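Local structure of glucose-binding protein (Thermus thermophilus HB27, 2B3F) at residues A[164-167]-A[168-172]; A[354-357]-A[358-362]; A[204-207]-A[208-212]. The protein binds glucose or galactose between the lobes of a periplasmic binding-protein fold and probably hands the sugar to a membrane transport system. All coordinates share one frame; numbering follows the deposited sequence.

Contact 1 (A[164-167]-A[168-172]); sequences GENW and TQQHL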
loop_
_atom_site.group_PDB
_atom_site.type_symbol
_atom_site.label_atom_id
_atom_site.label_comp_id
_atom_site.label_asym_id
_atom_site.label_seq_id
_atom_site.Cartn_x
_atom_site.Cartn_y
_atom_site.Cartn_z
ATOM N N GLY A 164 12.359 4.899 6.573
ATOM C CA GLY A 164 11.814 4.814 7.922
ATOM C C GLY A 164 11.852 3.406 8.511
ATOM O O GLY A 164 12.710 2.567 8.173
ATOM N N GLU A 165 10.861 3.147 9.353
ATOM C CA GLU A 165 10.732 1.922 10.112
ATOM C C GLU A 165 10.631 0.654 9.242
ATOM O O GLU A 165 10.479 0.709 8.012
ATOM C CB GLU A 165 9.527 2.016 11.057
ATOM C CG GLU A 165 8.158 2.113 10.345
ATOM C CD GLU A 165 7.000 2.106 11.307
ATOM O OE1 GLU A 165 6.928 1.165 12.138
ATOM O OE2 GLU A 165 6.149 3.020 11.230
ATOM N N ASN A 166 10.715 -0.490 9.913
ATOM C CA ASN A 166 10.803 -1.783 9.263
ATOM C C ASN A 166 9.883 -1.947 8.052
ATOM O O ASN A 166 10.361 -2.306 6.976
ATOM C CB ASN A 166 10.538 -2.895 10.284
ATOM C CG ASN A 166 10.556 -4.284 9.675
ATOM O OD1 ASN A 166 9.550 -4.725 9.130
ATOM N ND2 ASN A 166 11.663 -5.026 9.866
ATOM N N TRP A 167 8.597 -1.674 8.211
ATOM C CA TRP A 167 7.699 -1.918 7.045
ATOM C C TRP A 167 8.101 -1.084 5.832
ATOM O O TRP A 167 7.921 -1.526 4.695
ATOM C CB TRP A 167 6.221 -1.765 7.391
ATOM C CG TRP A 167 5.723 -0.400 7.501
ATOM C CD1 TRP A 167 5.525 0.308 8.632
ATOM C CD2 TRP A 167 5.300 0.441 6.415
ATOM N NE1 TRP A 167 5.037 1.556 8.338
ATOM C CE2 TRP A 167 4.878 1.661 6.981
ATOM C CE3 TRP A 167 5.247 0.283 5.027
ATOM C CZ2 TRP A 167 4.388 2.714 6.207
ATOM C CZ3 TRP A 167 4.781 1.331 4.257
ATOM C CH2 TRP A 167 4.357 2.534 4.847
ATOM N N THR A 168 8.654 0.114 6.045
ATOM C CA THR A 168 9.052 0.977 4.913
ATOM C C THR A 168 10.292 0.425 4.205
ATOM O O THR A 168 10.549 0.712 3.041
ATOM C CB THR A 168 9.301 2.456 5.312
ATOM O OG1 THR A 168 10.561 2.577 5.987
ATOM C CG2 THR A 168 8.195 2.998 6.151
ATOM N N GLN A 169 11.085 -0.353 4.944
ATOM C CA GLN A 169 12.235 -1.035 4.363
ATOM C C GLN A 169 11.756 -2.191 3.488
ATOM O O GLN A 169 12.271 -2.401 2.402
ATOM C CB GLN A 169 13.174 -1.518 5.459
ATOM C CG GLN A 169 13.700 -0.397 6.338
ATOM C CD GLN A 169 14.172 -0.891 7.711
ATOM O OE1 GLN A 169 14.463 -2.088 7.899
ATOM N NE2 GLN A 169 14.190 0.022 8.693
ATOM N N GLN A 170 10.748 -2.913 3.958
ATOM C CA GLN A 170 10.081 -3.931 3.142
ATOM C C GLN A 170 9.483 -3.289 1.892
ATOM O O GLN A 170 9.571 -3.845 0.802
ATOM C CB GLN A 170 8.976 -4.607 3.919
ATOM C CG GLN A 170 9.388 -5.371 5.200
ATOM C CD GLN A 170 8.182 -6.034 5.830
ATOM O OE1 GLN A 170 7.406 -6.690 5.135
ATOM N NE2 GLN A 170 7.999 -5.855 7.131
ATOM N N HIS A 171 8.876 -2.116 2.076
ATOM C CA HIS A 171 8.276 -1.351 0.995
ATOM C C HIS A 171 9.294 -1.018 -0.082
ATOM O O HIS A 171 9.052 -1.217 -1.257
ATOM C CB HIS A 171 7.626 -0.070 1.513
ATOM C CG HIS A 171 6.773 0.595 0.487
ATOM N ND1 HIS A 171 5.396 0.508 0.495
ATOM C CD2 HIS A 171 7.110 1.309 -0.614
ATOM C CE1 HIS A 171 4.922 1.159 -0.556
ATOM N NE2 HIS A 171 5.939 1.664 -1.238
ATOM N N LEU A 172 10.444 -0.504 0.343
ATOM C CA LEU A 172 11.546 -0.269 -0.576
ATOM C C LEU A 172 11.965 -1.563 -1.293
ATOM O O LEU A 172 12.157 -1.572 -2.514
ATOM C CB LEU A 172 12.730 0.269 0.202
ATOM C CG LEU A 172 14.018 0.441 -0.561
ATOM C CD1 LEU A 172 13.868 1.426 -1.723
ATOM C CD2 LEU A 172 15.067 0.919 0.476
#
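Glu165 O is gripped twice by Thr168: the hydroxyl OG1 donates to it at 2.8 Å, on a lone pair in the carbonyl plane, and Thr168 N reaches the same oxygen at a tilt of 35° to that plane. This is the N-terminal cap of helix 166-190, with Glu165 at the N-cap position; its carbonyl, not its side chain, takes these bonds. Thr168 OG1 can do so because it sits between its backbone N and carbonyl carbon (chi1 76°), and it also accepts from Gly164 N at 3.0 Å. Just before the cap, Gly164 O receives Gln169 NE2 at 3.0 Å, a fairly straight bond lying in the carbonyl plane, which ties the incoming loop to the first turn. One turn on, Gln170 NE2 donates to Asn166 OD1 at 2.8 Å, the two amide planes turned 75° apart, while Asn166 ND2 bonds Gly361 O on helix 354-370. The Trp167 side chain touches Ala42 and its nearest atom is about 4 Å from the bound galactose, so this helix start backs the sugar pocket. His171, with ND1 near the edge of that indole, is held by hydrogen bonds to Ser121 O and to His348, a pocket residue. The methyl Thr168 CG2 makes a CH-pi contact over the indole face, 3.7 Å from the centroid of the Trp167 six-membered ring.

Contact 2 (A[354-357]-A[358-362]); sequences ESFM and SQFGT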
loop_
_atom_site.group_PDB
_atom_site.type_symbol
_atom_site.label_atom_id
_atom_site.label_comp_id
_atom_site.label_asym_id
_atom_site.label_seq_id
_atom_site.Cartn_x
_atom_site.Cartn_y
_atom_site.Cartn_z
ATOM N N GLU A 354 -1.233 -13.156 5.083
ATOM C CA GLU A 354 -0.668 -12.565 6.300
ATOM C C GLU A 354 0.361 -13.468 7.000
ATOM O O GLU A 354 1.297 -12.969 7.627
ATOM C CB GLU A 354 -1.790 -12.159 7.266
ATOM C CG GLU A 354 -2.598 -10.951 6.734
ATOM C CD GLU A 354 -3.496 -10.281 7.773
ATOM O OE1 GLU A 354 -4.153 -11.019 8.546
ATOM O OE2 GLU A 354 -3.540 -9.006 7.804
ATOM N N SER A 355 0.188 -14.782 6.883
ATOM C CA SER A 355 1.133 -15.756 7.453
ATOM C C SER A 355 2.556 -15.480 6.965
ATOM O O SER A 355 3.515 -15.532 7.739
ATOM C CB SER A 355 0.718 -17.172 7.062
ATOM O OG SER A 355 0.693 -17.353 5.665
ATOM N N PHE A 356 2.678 -15.158 5.677
ATOM C CA PHE A 356 3.962 -14.802 5.101
ATOM C C PHE A 356 4.304 -13.327 5.373
ATOM O O PHE A 356 5.417 -13.016 5.804
ATOM C CB PHE A 356 3.948 -15.061 3.593
ATOM C CG PHE A 356 5.265 -14.801 2.938
ATOM C CD1 PHE A 356 6.201 -15.809 2.790
ATOM C CD2 PHE A 356 5.592 -13.526 2.509
ATOM C CE1 PHE A 356 7.416 -15.556 2.189
ATOM C CE2 PHE A 356 6.822 -13.269 1.927
ATOM C CZ PHE A 356 7.740 -14.291 1.789
ATOM N N MET A 357 3.367 -12.416 5.102
ATOM C CA MET A 357 3.603 -10.973 5.323
ATOM C C MET A 357 4.142 -10.664 6.712
ATOM O O MET A 357 5.060 -9.856 6.875
ATOM C CB MET A 357 2.326 -10.149 5.144
ATOM C CG MET A 357 1.733 -10.183 3.756
ATOM S SD MET A 357 0.060 -9.461 3.723
ATOM C CE MET A 357 0.433 -7.782 4.216
ATOM N N SER A 358 3.544 -11.288 7.723
ATOM C CA SER A 358 3.896 -10.994 9.114
ATOM C C SER A 358 5.317 -11.463 9.443
ATOM O O SER A 358 5.963 -10.898 10.308
ATOM C CB SER A 358 2.894 -11.640 10.067
ATOM O OG SER A 358 2.940 -13.059 9.950
ATOM N N GLN A 359 5.810 -12.466 8.737
ATOM C CA GLN A 359 7.143 -13.005 9.005
ATOM C C GLN A 359 8.202 -12.326 8.142
ATOM O O GLN A 359 9.392 -12.389 8.433
ATOM C CB GLN A 359 7.129 -14.503 8.802
ATOM C CG GLN A 359 6.282 -15.199 9.853
ATOM C CD GLN A 359 6.499 -16.668 9.860
ATOM O OE1 GLN A 359 7.479 -17.151 10.436
ATOM N NE2 GLN A 359 5.623 -17.399 9.199
ATOM N N PHE A 360 7.778 -11.637 7.089
ATOM C CA PHE A 360 8.740 -10.991 6.209
ATOM C C PHE A 360 9.492 -9.864 6.918
ATOM O O PHE A 360 10.602 -9.533 6.536
ATOM C CB PHE A 360 8.087 -10.467 4.930
ATOM C CG PHE A 360 9.075 -10.171 3.832
ATOM C CD1 PHE A 360 9.732 -11.209 3.168
ATOM C CD2 PHE A 360 9.353 -8.859 3.454
ATOM C CE1 PHE A 360 10.631 -10.937 2.145
ATOM C CE2 PHE A 360 10.248 -8.595 2.444
ATOM C CZ PHE A 360 10.903 -9.653 1.796
ATOM N N GLY A 361 8.888 -9.252 7.938
ATOM C CA GLY A 361 9.588 -8.225 8.714
ATOM C C GLY A 361 10.798 -8.788 9.454
ATOM O O GLY A 361 11.817 -8.107 9.608
ATOM N N THR A 362 10.668 -10.035 9.899
ATOM C CA THR A 362 11.769 -10.789 10.526
ATOM C C THR A 362 12.894 -11.060 9.547
ATOM O O THR A 362 14.086 -10.894 9.844
ATOM C CB THR A 362 11.248 -12.132 11.079
ATOM O OG1 THR A 362 10.231 -11.867 12.041
ATOM C CG2 THR A 362 12.368 -12.945 11.752
HETATM O O HOH W 1 6.289 -8.062 8.447
#
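Local contacts within the first turns of helix 354-370 join residues 354-357 to 358-362, with two phenylalanines on a buried face and serine and glutamine side chains folded back onto the backbone. Phe356 and Phe360, one turn apart, point the same way; Phe356 CE2 comes within 3.8 Å of Phe360 CD1. Their planes are near parallel, 27° apart, but the rings are slid so far that they barely overlap, with centroids 5.8 Å apart. Each has another aromatic neighbour: Trp190 meets Phe356 edge-to-face, and Trp173 meets Phe360. On the polar side Glu354 O takes two bonds from Ser358, from N and from OG, each at 2.8 Å and from opposite faces of the carbonyl plane. The hydroxyl gets there by lying between its own backbone N and carbonyl carbon (chi1 63°). Ser355 O receives Gln359 NE2 at 3.2 Å, in the plane of the glutamine amide and nearly straight at the hydrogen (164°). The carboxylate of Glu354 turns from the helix, bonding Thr74 OG1 and forming a salt bridge with Arg47. The backbone is kinked here: Gln359 N bonds Phe356 O, three residues back. Further on, Met357 O and Gly361 N stand 4.0 Å apart, and a water links them, donating to Met357 O at 2.7 Å and accepting weakly from Gly361 N. Chemically, side-chain donors and a water thus supplement the backbone bonds to carbonyls of this turn, while the two phenylalanine rings add packing alone.

Contact 3 (A[204-207]-A[208-212]); sequences AWEV and FGRVL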
loop_
_atom_site.group_PDB
_atom_site.type_symbol
_atom_site.label_atom_id
_atom_site.label_comp_id
_atom_site.label_asym_id
_atom_site.label_seq_id
_atom_site.Cartn_x
_atom_site.Cartn_y
_atom_site.Cartn_z
ATOM N N ALA A 204 17.906 -9.595 -5.877
ATOM C CA ALA A 204 17.084 -8.524 -5.349
ATOM C C ALA A 204 17.694 -7.995 -4.057
ATOM O O ALA A 204 17.733 -6.796 -3.824
ATOM C CB ALA A 204 15.655 -9.024 -5.119
ATOM N N TRP A 205 18.175 -8.903 -3.218
ATOM C CA TRP A 205 18.767 -8.516 -1.945
ATOM C C TRP A 205 20.133 -7.844 -2.109
ATOM O O TRP A 205 20.470 -6.948 -1.336
ATOM C CB TRP A 205 18.880 -9.722 -1.016
ATOM C CG TRP A 205 17.558 -10.316 -0.609
ATOM C CD1 TRP A 205 16.948 -11.418 -1.138
ATOM C CD2 TRP A 205 16.716 -9.871 0.458
ATOM N NE1 TRP A 205 15.767 -11.667 -0.490
ATOM C CE2 TRP A 205 15.595 -10.737 0.497
ATOM C CE3 TRP A 205 16.790 -8.827 1.371
ATOM C CZ2 TRP A 205 14.562 -10.580 1.413
ATOM C CZ3 TRP A 205 15.759 -8.661 2.279
ATOM C CH2 TRP A 205 14.656 -9.539 2.294
ATOM N N GLU A 206 20.908 -8.267 -3.112
ATOM C CA GLU A 206 22.190 -7.612 -3.434
ATOM C C GLU A 206 21.982 -6.159 -3.813
ATOM O O GLU A 206 22.656 -5.262 -3.279
ATOM C CB GLU A 206 22.894 -8.323 -4.603
ATOM C CG GLU A 206 24.378 -7.958 -4.850
ATOM C CD GLU A 206 24.684 -6.586 -5.541
ATOM O OE1 GLU A 206 23.960 -6.149 -6.488
ATOM O OE2 GLU A 206 25.714 -5.963 -5.137
ATOM N N VAL A 207 21.060 -5.919 -4.745
ATOM C CA VAL A 207 20.789 -4.561 -5.163
ATOM C C VAL A 207 20.218 -3.787 -3.968
ATOM O O VAL A 207 20.621 -2.675 -3.695
ATOM C CB VAL A 207 19.844 -4.498 -6.376
ATOM C CG1 VAL A 207 19.517 -3.038 -6.725
ATOM C CG2 VAL A 207 20.461 -5.245 -7.576
ATOM N N PHE A 208 19.289 -4.399 -3.239
ATOM C CA PHE A 208 18.673 -3.757 -2.059
ATOM C C PHE A 208 19.715 -3.272 -1.032
ATOM O O PHE A 208 19.640 -2.150 -0.530
ATOM C CB PHE A 208 17.681 -4.736 -1.418
ATOM C CG PHE A 208 16.987 -4.200 -0.204
ATOM C CD1 PHE A 208 16.119 -3.129 -0.304
ATOM C CD2 PHE A 208 17.168 -4.791 1.035
ATOM C CE1 PHE A 208 15.475 -2.637 0.817
ATOM C CE2 PHE A 208 16.525 -4.308 2.154
ATOM C CZ PHE A 208 15.677 -3.225 2.050
ATOM N N GLY A 209 20.695 -4.117 -0.735
ATOM C CA GLY A 209 21.760 -3.732 0.217
ATOM C C GLY A 209 22.564 -2.510 -0.204
ATOM O O GLY A 209 22.920 -1.664 0.624
ATOM N N ARG A 210 22.849 -2.401 -1.494
ATOM C CA ARG A 210 23.550 -1.230 -1.999
ATOM C C ARG A 210 22.691 0.009 -1.817
ATOM O O ARG A 210 23.169 1.065 -1.404
ATOM C CB ARG A 210 23.908 -1.398 -3.465
ATOM C CG ARG A 210 24.889 -2.512 -3.737
ATOM C CD ARG A 210 25.197 -2.511 -5.218
ATOM N NE ARG A 210 26.266 -3.421 -5.610
ATOM C CZ ARG A 210 27.563 -3.109 -5.591
ATOM N NH1 ARG A 210 27.991 -1.904 -5.204
ATOM N NH2 ARG A 210 28.443 -4.013 -5.979
ATOM N N VAL A 211 21.396 -0.123 -2.131
ATOM C CA VAL A 211 20.468 0.982 -2.006
ATOM C C VAL A 211 20.357 1.408 -0.527
ATOM O O VAL A 211 20.322 2.592 -0.201
ATOM C CB VAL A 211 19.089 0.585 -2.602
ATOM C CG1 VAL A 211 18.034 1.641 -2.305
ATOM C CG2 VAL A 211 19.223 0.330 -4.106
ATOM N N LEU A 212 20.330 0.428 0.362
ATOM C CA LEU A 212 20.238 0.678 1.808
ATOM C C LEU A 212 21.417 1.541 2.301
ATOM O O LEU A 212 21.273 2.352 3.223
ATOM C CB LEU A 212 20.247 -0.669 2.545
ATOM C CG LEU A 212 19.308 -0.974 3.692
ATOM C CD1 LEU A 212 17.871 -0.518 3.421
ATOM C CD2 LEU A 212 19.391 -2.467 4.006
#
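Regular alpha-helical bonds run through the last turns of helix 199-212: Phe208 N donates to Ala204 O at 2.9 Å, Gly209 N to Trp205 O, and Val211 N to Val207 O, while the bond from Arg210 N to Glu206 O is long and weak. Over that stretched turn Glu206 and Arg210, four residues apart, form a salt bridge, with OE2 of Glu206 2.6 Å from NE of Arg210. The carboxylate offers its syn lone pair, yet carboxylate and guanidinium planes stand 64° apart, and the N-H...O angle is 137°. This is therefore a single-oxygen bridge through NE rather than a flat two-pronged pairing. The glutamate reaches it by bending at its second torsion (chi2 -76°), whereas the arginine runs extended from CG to NE. Arg210 is exposed, so the ion pair lies on the outer side of the helix.

Apolar side chains pack along the buried side. Trp205 and Phe208 lie side by side and point the same way, their nearest ring atoms, Trp205 CE3 and Phe208 CD2, being 4.1 Å apart. Val207 CG1 and Val211 CG2 approach to 4.3 Å one turn apart. Both groups rest on helix 166-190: Trp173 meets both aromatic rings, that of Phe208 edge-to-face, and Val176 is shared by Phe208 and Val207. The aromatic pair also reaches helix 354-370, Trp205 meeting Phe367 there, and both valines touch Trp142 at the start of helix 142-154.

How the contacts relate
Along the chain contact 1 comes first, at the start of helix 166-190; contact 3 follows in the next helix, 199-212, and contact 2 opens helix 354-370 much later. The centre of contact 1 is about 13 Å from that of each of the others, whose centres are about 20 Å apart. Gln170 packs on Phe360 and Gly361 of contact 2, and Leu172 on Phe208 and Val211 of contact 3. Contacts 2 and 3 also meet directly, Phe360 CZ lying 3.8 Å from Trp205 CH2. Two successive helices and one from much later in the chain thus share one packed region, running from the galactose pocket beside contact 1 to contact 3, away from the sugar.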